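Local atomic coordinates of dextranase (Pseudarthrobacter oxydans, PDB entry 6NZS), a protein that catalyses the internal hydrolysis of (1->6)-alpha-D-glucosidic linkages in dextran, as a member of glycosyl hydrolase family 49. Residues Y37-A42 and V96-S101; N122-L127 and K134-Y139; F351-E356 and K375-K380; V398-T403 and V426-T431. All coordinates share one frame; numbering follows the deposited sequence.

Interaction 1: residues Y37-A42 and V96-S101; sequences YDLQVA and VWVDVS
Asp38 O is gripped twice, by Ser101 N at 2.9 Å and by a water that donates to it from 3.2 Å. The same water meets Ser101 OG, a hydroxyl also bonded to Thr132. The strands 37-42 and 96-101 are antiparallel neighbours in the Ig-like N-terminal domain of this family. Asp38 with Ser101, Gln40 with Asp99 and Ala42 with Trp97 are the hydrogen-bonded pairs. On their face, the Asp38 carboxylate pairs with Arg33 and Arg103, and Asp99 pairs with Lys134. Leu39, Val41, Val98 and Val100 fill the other face, towards strands 84-92 and 176-192, where Leu39 packs on Met186 and Ile188. Leu39 has CG anti to its N (chi1 -170°), which lays the fork of its side chain over Val98 CG1, with CG 3.6 Å from that methyl. A serine here would probably strip Val98 CG1 of this cover and open a gap beside Met186 and Ile188. Val41 CG1 slants across Val96, 3.6 Å from its CB.

Interaction 2: residues N122-L127 and K134-Y139; sequences NFEKQL and KIKVPY
The open end of a beta hairpin is packed by Phe123 against Ile135, Lys136 and Pro138. The first torsion of Phe123 (chi1 -64°) sets CG anti to the carbonyl carbon, and the ring reaches along the second strand. Phe123 CE1 lies 3.5 Å from Pro138 CD, and the two side chains cross at about a right angle. At the other side of the ring, Phe123 CD2 is 3.8 Å from Ile135 CG2. Tyr144 and Phe146 each meet the same ring edge-to-face. The hairpin, strands 125-129 and 132-137, belongs to the Ig-like N-terminal domain. Gln126 and Lys134 form a hydrogen-bonded pair with two backbone bonds. Nearer the open end, Lys136 N donates to Glu124 O at 2.9 Å. The return link runs through a water, which accepts from Glu124 N and donates to Lys136 O at 2.8 Å. The side chains of Glu124 and Gln126 both run out extended, and Gln126 NE2 donates to Glu124 OE1 at 3.3 Å, from above the carboxylate plane. Trp97 of the adjoining strand touches the side chains of Glu124, Gln126, Lys134 and Lys136.

Interaction 3: residues F351-E356 and K375-K380; sequences FHMNVE and KGSTMK
His352 ND1 donates to Lys375 O at 2.8 Å, with the oxygen close to the plane of the ring and the bond bent (146°). Gly376 follows at a positive phi, and a CB there would clash with His352 ND1. One residue on, a side chain stands in for a backbone acceptor: Met353 N donates to Ser377 OG at 2.9 Å. At chi1 -64° the Ser377 hydroxyl stands opposite its own carbonyl carbon and faces Met353, and a second bond to Tyr374 O fixes its rotation. From Thr378 onward the two strands pair in parallel. Asn354 and Thr378 share a water, which donates to Asn354 OD1 at 2.7 Å and to Val355 O, and accepts from Thr378 OG1 at 3.0 Å. On the opposite face Val355 and Met379 lie side by side, with CB of the valine 3.8 Å from CG of the methionine. Glu356 and Lys380 also run alongside each other, both with CG between N and carbonyl carbon. Their salt bridge is long, 4.0 Å from Glu356 OE1 to Lys380 NZ, while Glu356 OE2 pairs with Arg201. The contact joins successive coils of the parallel beta-helix. Strand 325-335 borders 351-356 on its other edge, and Met353, Val355 and Met379 pack inward on Ile371 of strand 371-372.

Interaction 4: residues V398-T403 and V426-T431; sequences VTIDNT and VNVTNT
Asp401 OD1 accepts two bonds from the next coil of the parallel beta-helix. Thr429 OG1 donates to Asp401 OD1 at 2.7 Å, on the anti side and 23° out of the carboxylate plane. Asn430 ND2 donates to the syn lone pair of Asp401 OD1 at 2.9 Å, with the amide plane steeply turned to the carboxylate (77°). With chi1 at -176° the Asp401 carboxylate leans across to this pair. With a leucine in its place, Thr429 OG1 and Asn430 ND2 would probably lose their common acceptor, and the amide would be less firmly held. Further out, Asn430 OD1 takes a bond from Asn478 ND2, and Asn402 ND2 bonds Asn381 OD1. Asn402 and Asn430 both have positive phi, so the two strands bend at matching positions. The backbone bonds adapt: Asn402 N donates to Thr429 O, and Thr403 N to Asn430 O. Before the bend, Thr399 to Asp401 pair in parallel with Asn427 to Thr429. Their inner face carries Ile400 beside Val428, with Ile400 CD1 4.1 Å from Val428 CG2, and Met393 touches both. A water spans the bend. It donates to Thr429 O at 2.8 Å and also bonds Thr403 OG1 and Thr431 OG1.

How the interactions relate
The four contacts follow one another along the chain, and none nests within or crosses another. Interaction 1 closes a loop of 53 residues that includes strands 51-58 and 84-92. Interaction 2 closes a short hairpin in the same Ig-like domain. The two touch, since strands 96-102 and 132-137 are neighbours, and Val98 N probably bonds Ile135 O. Interactions 3 and 4 lie in the beta-helix, where each closes a coil, of 18 and 22 intervening residues. They adjoin through Met379, which probably bonds Thr399 and Asp401. Between the two parts, interactions 2 and 4 are about 10 Å apart at their nearest atoms.

Interaction 1: residues Y37-A42 and V96-S101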
loop_
_atom_site.group_PDB
_atom_site.type_symbol
_atom_site.label_atom_id
_atom_site.label_comp_id
_atom_site.label_asym_id
_atom_site.label_seq_id
_atom_site.Cartn_x
_atom_site.Cartn_y
_atom_site.Cartn_z
ATOM N N TYR A 37 -16.563 -13.742 -3.670
ATOM C CA TYR A 37 -16.214 -13.788 -5.088
ATOM C C TYR A 37 -15.595 -15.126 -5.445
ATOM O O TYR A 37 -14.852 -15.707 -4.650
ATOM C CB TYR A 37 -15.198 -12.681 -5.442
ATOM C CG TYR A 37 -15.713 -11.334 -5.036
ATOM C CD1 TYR A 37 -16.637 -10.672 -5.826
ATOM C CD2 TYR A 37 -15.335 -10.749 -3.831
ATOM C CE1 TYR A 37 -17.156 -9.455 -5.455
ATOM C CE2 TYR A 37 -15.856 -9.519 -3.440
ATOM C CZ TYR A 37 -16.771 -8.884 -4.263
ATOM O OH TYR A 37 -17.318 -7.674 -3.916
ATOM N N ASP A 38 -15.902 -15.598 -6.651
ATOM C CA ASP A 38 -15.199 -16.713 -7.270
ATOM C C ASP A 38 -14.596 -16.234 -8.579
ATOM O O ASP A 38 -15.203 -15.426 -9.287
ATOM C CB ASP A 38 -16.145 -17.883 -7.561
ATOM C CG ASP A 38 -16.608 -18.583 -6.301
ATOM O OD1 ASP A 38 -15.761 -18.861 -5.434
ATOM O OD2 ASP A 38 -17.825 -18.865 -6.184
ATOM N N LEU A 39 -13.406 -16.737 -8.905
ATOM C CA LEU A 39 -12.690 -16.300 -10.098
ATOM C C LEU A 39 -12.200 -17.499 -10.904
ATOM O O LEU A 39 -11.686 -18.470 -10.342
ATOM C CB LEU A 39 -11.506 -15.417 -9.694
ATOM C CG LEU A 39 -10.769 -14.674 -10.803
ATOM C CD1 LEU A 39 -10.297 -13.313 -10.305
ATOM C CD2 LEU A 39 -9.580 -15.473 -11.255
ATOM N N GLN A 40 -12.362 -17.424 -12.230
ATOM C CA GLN A 40 -11.774 -18.378 -13.163
ATOM C C GLN A 40 -11.098 -17.604 -14.285
ATOM O O GLN A 40 -11.472 -16.466 -14.581
ATOM C CB GLN A 40 -12.825 -19.323 -13.757
ATOM C CG GLN A 40 -13.392 -20.326 -12.770
ATOM C CD GLN A 40 -14.468 -21.196 -13.387
ATOM O OE1 GLN A 40 -14.951 -20.915 -14.484
ATOM N NE2 GLN A 40 -14.845 -22.264 -12.688
ATOM N N VAL A 41 -10.079 -18.220 -14.894
ATOM C CA VAL A 41 -9.257 -17.570 -15.913
ATOM C C VAL A 41 -9.079 -18.513 -17.092
ATOM O O VAL A 41 -8.782 -19.699 -16.910
ATOM C CB VAL A 41 -7.860 -17.182 -15.375
ATOM C CG1 VAL A 41 -7.138 -16.257 -16.359
ATOM C CG2 VAL A 41 -7.935 -16.550 -14.012
ATOM N N ALA A 42 -9.204 -17.971 -18.299
ATOM C CA ALA A 42 -8.960 -18.724 -19.520
ATOM C C ALA A 42 -8.101 -17.888 -20.450
ATOM O O ALA A 42 -8.236 -16.667 -20.503
ATOM C CB ALA A 42 -10.274 -19.023 -20.235
ATOM N N VAL A 96 -5.954 -12.873 -21.315
ATOM C CA VAL A 96 -6.879 -13.809 -20.685
ATOM C C VAL A 96 -8.261 -13.184 -20.571
ATOM O O VAL A 96 -8.424 -11.962 -20.547
ATOM C CB VAL A 96 -6.422 -14.278 -19.287
ATOM C CG1 VAL A 96 -5.163 -15.142 -19.380
ATOM C CG2 VAL A 96 -6.217 -13.077 -18.363
ATOM N N TRP A 97 -9.261 -14.054 -20.489
ATOM C CA TRP A 97 -10.591 -13.682 -20.019
ATOM C C TRP A 97 -10.735 -14.162 -18.582
ATOM O O TRP A 97 -10.512 -15.341 -18.293
ATOM C CB TRP A 97 -11.672 -14.371 -20.857
ATOM C CG TRP A 97 -12.023 -13.703 -22.165
ATOM C CD1 TRP A 97 -11.781 -14.187 -23.418
ATOM C CD2 TRP A 97 -12.710 -12.452 -22.343
ATOM N NE1 TRP A 97 -12.264 -13.311 -24.365
ATOM C CE2 TRP A 97 -12.840 -12.240 -23.732
ATOM C CE3 TRP A 97 -13.225 -11.491 -21.465
ATOM C CZ2 TRP A 97 -13.462 -11.105 -24.262
ATOM C CZ3 TRP A 97 -13.850 -10.366 -21.996
ATOM C CH2 TRP A 97 -13.958 -10.185 -23.380
ATOM N N VAL A 98 -11.091 -13.250 -17.680
ATOM C CA VAL A 98 -11.284 -13.569 -16.266
ATOM C C VAL A 98 -12.771 -13.478 -15.959
ATOM O O VAL A 98 -13.377 -12.422 -16.160
ATOM C CB VAL A 98 -10.491 -12.609 -15.368
ATOM C CG1 VAL A 98 -10.696 -12.975 -13.926
ATOM C CG2 VAL A 98 -9.010 -12.659 -15.724
ATOM N N ASP A 99 -13.361 -14.577 -15.481
ATOM C CA ASP A 99 -14.749 -14.573 -15.019
ATOM C C ASP A 99 -14.752 -14.278 -13.527
ATOM O O ASP A 99 -14.073 -14.969 -12.759
ATOM C CB ASP A 99 -15.403 -15.943 -15.228
ATOM C CG ASP A 99 -15.497 -16.338 -16.683
ATOM O OD1 ASP A 99 -16.059 -15.562 -17.473
ATOM O OD2 ASP A 99 -15.017 -17.435 -17.027
ATOM N N VAL A 100 -15.517 -13.271 -13.116
ATOM C CA VAL A 100 -15.679 -12.952 -11.699
ATOM C C VAL A 100 -17.152 -13.090 -11.366
ATOM O O VAL A 100 -17.999 -12.450 -12.003
ATOM C CB VAL A 100 -15.179 -11.545 -11.340
ATOM C CG1 VAL A 100 -15.187 -11.384 -9.822
ATOM C CG2 VAL A 100 -13.782 -11.319 -11.886
ATOM N N SER A 101 -17.456 -13.922 -10.374
ATOM C CA SER A 101 -18.822 -14.197 -9.956
ATOM C C SER A 101 -19.020 -13.718 -8.526
ATOM O O SER A 101 -18.178 -13.970 -7.654
ATOM C CB SER A 101 -19.116 -15.694 -10.030
ATOM O OG SER A 101 -19.055 -16.144 -11.372
HETATM O O HOH W 1 -16.442 -16.889 -11.891
#

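Interaction 2: residues N122-L127 and K134-Y139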
loop_
_atom_site.group_PDB
_atom_site.type_symbol
_atom_site.label_atom_id
_atom_site.label_comp_id
_atom_site.label_asym_id
_atom_site.label_seq_id
_atom_site.Cartn_x
_atom_site.Cartn_y
_atom_site.Cartn_z
ATOM N N ASN A 122 -9.347 0.461 -19.337
ATOM C CA ASN A 122 -10.625 0.311 -20.020
ATOM C C ASN A 122 -10.763 -1.107 -20.588
ATOM O O ASN A 122 -10.926 -1.316 -21.785
ATOM C CB ASN A 122 -10.730 1.391 -21.089
ATOM C CG ASN A 122 -12.088 1.427 -21.757
ATOM O OD1 ASN A 122 -13.115 1.173 -21.120
ATOM N ND2 ASN A 122 -12.106 1.759 -23.044
ATOM N N PHE A 123 -10.682 -2.099 -19.695
ATOM C CA PHE A 123 -10.762 -3.491 -20.118
ATOM C C PHE A 123 -12.133 -3.797 -20.711
ATOM O O PHE A 123 -13.163 -3.315 -20.223
ATOM C CB PHE A 123 -10.578 -4.434 -18.931
ATOM C CG PHE A 123 -9.225 -4.373 -18.278
ATOM C CD1 PHE A 123 -8.086 -4.019 -18.979
ATOM C CD2 PHE A 123 -9.102 -4.714 -16.942
ATOM C CE1 PHE A 123 -6.840 -3.990 -18.335
ATOM C CE2 PHE A 123 -7.879 -4.693 -16.308
ATOM C CZ PHE A 123 -6.749 -4.338 -17.004
ATOM N N GLU A 124 -12.140 -4.627 -21.752
ATOM C CA GLU A 124 -13.394 -5.155 -22.275
ATOM C C GLU A 124 -14.078 -5.990 -21.200
ATOM O O GLU A 124 -13.431 -6.795 -20.521
ATOM C CB GLU A 124 -13.111 -6.023 -23.503
ATOM C CG GLU A 124 -14.332 -6.750 -24.043
ATOM C CD GLU A 124 -14.125 -7.298 -25.447
ATOM O OE1 GLU A 124 -15.098 -7.859 -26.001
ATOM O OE2 GLU A 124 -13.001 -7.169 -25.987
ATOM N N LYS A 125 -15.383 -5.782 -21.032
ATOM C CA LYS A 125 -16.192 -6.525 -20.075
ATOM C C LYS A 125 -17.423 -7.065 -20.784
ATOM O O LYS A 125 -17.990 -6.393 -21.652
ATOM C CB LYS A 125 -16.674 -5.636 -18.918
ATOM C CG LYS A 125 -15.580 -5.031 -18.072
ATOM C CD LYS A 125 -16.179 -4.079 -17.028
ATOM C CE LYS A 125 -17.002 -2.986 -17.698
ATOM N NZ LYS A 125 -17.431 -1.915 -16.757
ATOM N N GLN A 126 -17.838 -8.273 -20.412
ATOM C CA GLN A 126 -19.035 -8.901 -20.963
ATOM C C GLN A 126 -19.857 -9.481 -19.823
ATOM O O GLN A 126 -19.314 -10.126 -18.924
ATOM C CB GLN A 126 -18.667 -10.041 -21.917
ATOM C CG GLN A 126 -17.790 -9.622 -23.087
ATOM C CD GLN A 126 -17.644 -10.719 -24.117
ATOM O OE1 GLN A 126 -18.087 -11.849 -23.908
ATOM N NE2 GLN A 126 -16.989 -10.400 -25.231
ATOM N N LEU A 127 -21.172 -9.282 -19.865
ATOM C CA LEU A 127 -22.049 -9.853 -18.848
ATOM C C LEU A 127 -22.438 -11.265 -19.282
ATOM O O LEU A 127 -23.166 -11.448 -20.267
ATOM C CB LEU A 127 -23.284 -8.982 -18.640
ATOM C CG LEU A 127 -24.141 -9.520 -17.500
ATOM C CD1 LEU A 127 -23.564 -9.111 -16.171
ATOM C CD2 LEU A 127 -25.574 -9.038 -17.629
ATOM N N LYS A 134 -17.295 -11.189 -17.343
ATOM C CA LYS A 134 -16.046 -11.636 -17.948
ATOM C C LYS A 134 -15.236 -10.399 -18.314
ATOM O O LYS A 134 -15.755 -9.489 -18.968
ATOM C CB LYS A 134 -16.324 -12.475 -19.207
ATOM C CG LYS A 134 -15.213 -13.450 -19.602
ATOM C CD LYS A 134 -15.545 -14.191 -20.911
ATOM C CE LYS A 134 -16.730 -15.121 -20.718
ATOM N NZ LYS A 134 -16.351 -16.391 -20.021
ATOM N N ILE A 135 -13.976 -10.359 -17.880
ATOM C CA ILE A 135 -13.086 -9.215 -18.077
ATOM C C ILE A 135 -11.881 -9.675 -18.886
ATOM O O ILE A 135 -11.224 -10.658 -18.521
ATOM C CB ILE A 135 -12.609 -8.651 -16.725
ATOM C CG1 ILE A 135 -13.803 -8.252 -15.866
ATOM C CG2 ILE A 135 -11.664 -7.469 -16.926
ATOM C CD1 ILE A 135 -13.453 -8.143 -14.394
ATOM N N LYS A 136 -11.565 -8.953 -19.960
ATOM C CA LYS A 136 -10.392 -9.286 -20.767
ATOM C C LYS A 136 -9.199 -8.514 -20.223
ATOM O O LYS A 136 -9.169 -7.281 -20.284
ATOM C CB LYS A 136 -10.612 -8.962 -22.238
ATOM C CG LYS A 136 -9.454 -9.450 -23.100
ATOM C CD LYS A 136 -9.673 -9.083 -24.554
ATOM C CE LYS A 136 -10.009 -10.304 -25.378
ATOM N NZ LYS A 136 -9.122 -10.369 -26.565
ATOM N N VAL A 137 -8.222 -9.234 -19.682
ATOM C CA VAL A 137 -7.007 -8.624 -19.148
ATOM C C VAL A 137 -5.898 -8.837 -20.177
ATOM O O VAL A 137 -5.485 -9.988 -20.397
ATOM C CB VAL A 137 -6.622 -9.215 -17.784
ATOM C CG1 VAL A 137 -5.395 -8.507 -17.238
ATOM C CG2 VAL A 137 -7.790 -9.090 -16.793
ATOM N N PRO A 138 -5.422 -7.796 -20.843
ATOM C CA PRO A 138 -4.331 -7.982 -21.798
ATOM C C PRO A 138 -3.048 -8.308 -21.061
ATOM O O PRO A 138 -2.835 -7.894 -19.914
ATOM C CB PRO A 138 -4.234 -6.619 -22.492
ATOM C CG PRO A 138 -4.751 -5.647 -21.488
ATOM C CD PRO A 138 -5.768 -6.375 -20.657
ATOM N N TYR A 139 -2.188 -9.065 -21.732
ATOM C CA TYR A 139 -0.867 -9.319 -21.185
ATOM C C TYR A 139 -0.012 -8.058 -21.238
ATOM O O TYR A 139 -0.002 -7.329 -22.232
ATOM C CB TYR A 139 -0.168 -10.465 -21.924
ATOM C CG TYR A 139 1.233 -10.639 -21.393
ATOM C CD1 TYR A 139 1.448 -11.155 -20.126
ATOM C CD2 TYR A 139 2.335 -10.230 -22.134
ATOM C CE1 TYR A 139 2.722 -11.282 -19.614
ATOM C CE2 TYR A 139 3.618 -10.357 -21.631
ATOM C CZ TYR A 139 3.807 -10.885 -20.376
ATOM O OH TYR A 139 5.083 -11.002 -19.864
HETATM O O HOH W 2 -9.490 -5.584 -22.436
#

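Interaction 3: residues F351-E356 and K375-K380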
loop_
_atom_site.group_PDB
_atom_site.type_symbol
_atom_site.label_atom_id
_atom_site.label_comp_id
_atom_site.label_asym_id
_atom_site.label_seq_id
_atom_site.Cartn_x
_atom_site.Cartn_y
_atom_site.Cartn_z
ATOM N N PHE A 351 22.018 0.464 0.745
ATOM C CA PHE A 351 21.115 -0.691 0.694
ATOM C C PHE A 351 20.122 -0.443 -0.437
ATOM O O PHE A 351 19.060 0.154 -0.239
ATOM C CB PHE A 351 20.417 -0.910 2.032
ATOM C CG PHE A 351 19.807 -2.271 2.166
ATOM C CD1 PHE A 351 20.568 -3.349 2.598
ATOM C CD2 PHE A 351 18.469 -2.478 1.850
ATOM C CE1 PHE A 351 20.010 -4.608 2.711
ATOM C CE2 PHE A 351 17.904 -3.733 1.965
ATOM C CZ PHE A 351 18.670 -4.799 2.394
ATOM N N HIS A 352 20.454 -0.923 -1.625
ATOM C CA HIS A 352 19.776 -0.508 -2.847
ATOM C C HIS A 352 18.717 -1.526 -3.230
ATOM O O HIS A 352 19.036 -2.684 -3.526
ATOM C CB HIS A 352 20.806 -0.299 -3.954
ATOM C CG HIS A 352 21.922 0.603 -3.530
ATOM N ND1 HIS A 352 21.710 1.910 -3.143
ATOM C CD2 HIS A 352 23.249 0.376 -3.376
ATOM C CE1 HIS A 352 22.863 2.454 -2.789
ATOM N NE2 HIS A 352 23.811 1.545 -2.921
ATOM N N MET A 353 17.462 -1.085 -3.245
ATOM C CA MET A 353 16.326 -1.983 -3.401
ATOM C C MET A 353 15.805 -1.968 -4.828
ATOM O O MET A 353 15.743 -0.918 -5.476
ATOM C CB MET A 353 15.203 -1.570 -2.450
ATOM C CG MET A 353 15.634 -1.606 -0.999
ATOM S SD MET A 353 14.521 -0.692 0.072
ATOM C CE MET A 353 12.950 -1.420 -0.408
ATOM N N ASN A 354 15.418 -3.143 -5.311
ATOM C CA ASN A 354 14.776 -3.305 -6.611
ATOM C C ASN A 354 13.472 -4.040 -6.327
ATOM O O ASN A 354 13.466 -5.267 -6.172
ATOM C CB ASN A 354 15.686 -4.091 -7.561
ATOM C CG ASN A 354 15.064 -4.323 -8.919
ATOM O OD1 ASN A 354 14.043 -3.738 -9.256
ATOM N ND2 ASN A 354 15.676 -5.204 -9.704
ATOM N N VAL A 355 12.374 -3.285 -6.255
ATOM C CA VAL A 355 11.077 -3.793 -5.822
ATOM C C VAL A 355 10.167 -3.872 -7.037
ATOM O O VAL A 355 10.028 -2.890 -7.774
ATOM C CB VAL A 355 10.457 -2.873 -4.756
ATOM C CG1 VAL A 355 9.150 -3.471 -4.246
ATOM C CG2 VAL A 355 11.425 -2.649 -3.596
ATOM N N GLU A 356 9.527 -5.020 -7.245
ATOM C CA GLU A 356 8.575 -5.084 -8.348
ATOM C C GLU A 356 7.522 -6.148 -8.100
ATOM O O GLU A 356 7.793 -7.192 -7.500
ATOM C CB GLU A 356 9.251 -5.324 -9.695
ATOM C CG GLU A 356 9.961 -6.614 -9.800
ATOM C CD GLU A 356 11.147 -6.507 -10.740
ATOM O OE1 GLU A 356 11.043 -5.833 -11.784
ATOM O OE2 GLU A 356 12.187 -7.084 -10.421
ATOM N N LYS A 375 18.125 4.878 -0.201
ATOM C CA LYS A 375 18.791 5.648 -1.246
ATOM C C LYS A 375 19.182 4.763 -2.426
ATOM O O LYS A 375 19.729 3.671 -2.251
ATOM C CB LYS A 375 20.041 6.326 -0.676
ATOM C CG LYS A 375 20.765 7.178 -1.708
ATOM C CD LYS A 375 21.978 7.879 -1.121
ATOM C CE LYS A 375 22.671 8.710 -2.185
ATOM N NZ LYS A 375 23.753 9.552 -1.601
ATOM N N GLY A 376 18.876 5.225 -3.637
ATOM C CA GLY A 376 19.292 4.495 -4.818
ATOM C C GLY A 376 18.481 3.233 -5.022
ATOM O O GLY A 376 19.041 2.142 -5.184
ATOM N N SER A 377 17.158 3.370 -4.997
ATOM C CA SER A 377 16.252 2.244 -5.144
ATOM C C SER A 377 15.219 2.550 -6.217
ATOM O O SER A 377 14.952 3.712 -6.541
ATOM C CB SER A 377 15.513 1.942 -3.837
ATOM O OG SER A 377 16.399 1.540 -2.813
ATOM N N THR A 378 14.647 1.483 -6.773
ATOM C CA THR A 378 13.561 1.577 -7.735
ATOM C C THR A 378 12.433 0.646 -7.314
ATOM O O THR A 378 12.664 -0.417 -6.731
ATOM C CB THR A 378 14.023 1.172 -9.129
ATOM O OG1 THR A 378 14.456 -0.192 -9.104
ATOM C CG2 THR A 378 15.180 2.041 -9.585
ATOM N N MET A 379 11.206 1.074 -7.590
ATOM C CA MET A 379 10.026 0.243 -7.388
ATOM C C MET A 379 9.103 0.398 -8.583
ATOM O O MET A 379 8.874 1.516 -9.052
ATOM C CB MET A 379 9.271 0.628 -6.112
ATOM C CG MET A 379 8.022 -0.211 -5.876
ATOM S SD MET A 379 7.376 -0.036 -4.208
ATOM C CE MET A 379 6.550 1.564 -4.313
ATOM N N LYS A 380 8.572 -0.720 -9.079
ATOM C CA LYS A 380 7.608 -0.653 -10.166
ATOM C C LYS A 380 6.543 -1.725 -10.010
ATOM O O LYS A 380 6.808 -2.821 -9.509
ATOM C CB LYS A 380 8.275 -0.759 -11.543
ATOM C CG LYS A 380 9.054 -2.020 -11.778
ATOM C CD LYS A 380 9.790 -1.935 -13.113
ATOM C CE LYS A 380 10.524 -3.223 -13.433
ATOM N NZ LYS A 380 10.674 -3.419 -14.904
HETATM O O HOH W 3 20.634 2.848 0.269
HETATM O O HOH W 4 12.083 -1.981 -9.580
#

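Interaction 4: residues V398-T403 and V426-T431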
loop_
_atom_site.group_PDB
_atom_site.type_symbol
_atom_site.label_atom_id
_atom_site.label_comp_id
_atom_site.label_asym_id
_atom_site.label_seq_id
_atom_site.Cartn_x
_atom_site.Cartn_y
_atom_site.Cartn_z
ATOM N N VAL A 398 15.547 7.914 -5.622
ATOM C CA VAL A 398 14.482 6.921 -5.546
ATOM C C VAL A 398 13.559 7.133 -6.734
ATOM O O VAL A 398 13.189 8.275 -7.041
ATOM C CB VAL A 398 13.725 7.003 -4.207
ATOM C CG1 VAL A 398 12.425 6.184 -4.261
ATOM C CG2 VAL A 398 14.618 6.530 -3.054
ATOM N N THR A 399 13.194 6.039 -7.402
ATOM C CA THR A 399 12.311 6.085 -8.561
ATOM C C THR A 399 11.188 5.076 -8.374
ATOM O O THR A 399 11.451 3.909 -8.082
ATOM C CB THR A 399 13.093 5.779 -9.844
ATOM O OG1 THR A 399 14.173 6.719 -9.960
ATOM C CG2 THR A 399 12.200 5.901 -11.068
ATOM N N ILE A 400 9.941 5.531 -8.526
ATOM C CA ILE A 400 8.756 4.683 -8.398
ATOM C C ILE A 400 7.898 4.859 -9.641
ATOM O O ILE A 400 7.669 5.991 -10.080
ATOM C CB ILE A 400 7.929 5.065 -7.153
ATOM C CG1 ILE A 400 8.750 4.914 -5.877
ATOM C CG2 ILE A 400 6.658 4.219 -7.075
ATOM C CD1 ILE A 400 8.021 5.376 -4.622
ATOM N N ASP A 401 7.390 3.751 -10.189
ATOM C CA ASP A 401 6.439 3.815 -11.291
ATOM C C ASP A 401 5.322 2.800 -11.096
ATOM O O ASP A 401 5.562 1.679 -10.636
ATOM C CB ASP A 401 7.100 3.562 -12.656
ATOM C CG ASP A 401 6.123 3.722 -13.799
ATOM O OD1 ASP A 401 5.550 4.819 -13.941
ATOM O OD2 ASP A 401 5.898 2.754 -14.545
ATOM N N ASN A 402 4.106 3.189 -11.488
ATOM C CA ASN A 402 2.990 2.257 -11.632
ATOM C C ASN A 402 2.557 1.660 -10.296
ATOM O O ASN A 402 2.632 0.439 -10.089
ATOM C CB ASN A 402 3.317 1.167 -12.664
ATOM C CG ASN A 402 2.110 0.345 -13.041
ATOM O OD1 ASN A 402 0.964 0.798 -12.901
ATOM N ND2 ASN A 402 2.350 -0.871 -13.522
ATOM N N THR A 403 2.072 2.518 -9.405
ATOM C CA THR A 403 1.612 2.129 -8.073
ATOM C C THR A 403 0.109 2.335 -7.998
ATOM O O THR A 403 -0.373 3.456 -8.210
ATOM C CB THR A 403 2.258 2.995 -6.991
ATOM O OG1 THR A 403 3.669 3.144 -7.227
ATOM C CG2 THR A 403 2.067 2.369 -5.620
ATOM N N VAL A 426 14.142 12.572 -6.616
ATOM C CA VAL A 426 13.082 11.593 -6.406
ATOM C C VAL A 426 12.084 11.727 -7.550
ATOM O O VAL A 426 11.688 12.846 -7.904
ATOM C CB VAL A 426 12.402 11.817 -5.046
ATOM C CG1 VAL A 426 11.159 10.959 -4.916
ATOM C CG2 VAL A 426 13.382 11.519 -3.917
ATOM N N ASN A 427 11.674 10.596 -8.123
ATOM C CA ASN A 427 10.755 10.593 -9.254
ATOM C C ASN A 427 9.700 9.527 -9.021
ATOM O O ASN A 427 10.027 8.342 -8.938
ATOM C CB ASN A 427 11.500 10.311 -10.563
ATOM C CG ASN A 427 12.401 11.459 -10.981
ATOM O OD1 ASN A 427 13.609 11.464 -10.691
ATOM N ND2 ASN A 427 11.823 12.438 -11.664
ATOM N N VAL A 428 8.437 9.942 -8.952
ATOM C CA VAL A 428 7.314 9.035 -8.715
ATOM C C VAL A 428 6.286 9.258 -9.815
ATOM O O VAL A 428 5.669 10.329 -9.883
ATOM C CB VAL A 428 6.674 9.271 -7.336
ATOM C CG1 VAL A 428 5.468 8.346 -7.122
ATOM C CG2 VAL A 428 7.682 9.110 -6.217
ATOM N N THR A 429 6.069 8.244 -10.650
ATOM C CA THR A 429 5.206 8.385 -11.813
ATOM C C THR A 429 4.071 7.364 -11.794
ATOM O O THR A 429 4.230 6.230 -11.332
ATOM C CB THR A 429 6.010 8.269 -13.121
ATOM O OG1 THR A 429 6.753 7.043 -13.120
ATOM C CG2 THR A 429 6.972 9.446 -13.253
ATOM N N ASN A 430 2.909 7.784 -12.296
ATOM C CA ASN A 430 1.796 6.875 -12.589
ATOM C C ASN A 430 1.266 6.183 -11.332
ATOM O O ASN A 430 1.261 4.955 -11.211
ATOM C CB ASN A 430 2.164 5.893 -13.705
ATOM C CG ASN A 430 2.466 6.616 -14.984
ATOM O OD1 ASN A 430 1.684 7.461 -15.411
ATOM N ND2 ASN A 430 3.631 6.356 -15.561
ATOM N N THR A 431 0.819 7.015 -10.401
ATOM C CA THR A 431 0.192 6.578 -9.158
ATOM C C THR A 431 -1.309 6.726 -9.321
ATOM O O THR A 431 -1.780 7.772 -9.777
ATOM C CB THR A 431 0.654 7.472 -8.003
ATOM O OG1 THR A 431 2.091 7.518 -7.957
ATOM C CG2 THR A 431 0.109 6.965 -6.671
HETATM O O HOH W 5 3.655 5.348 -8.693
#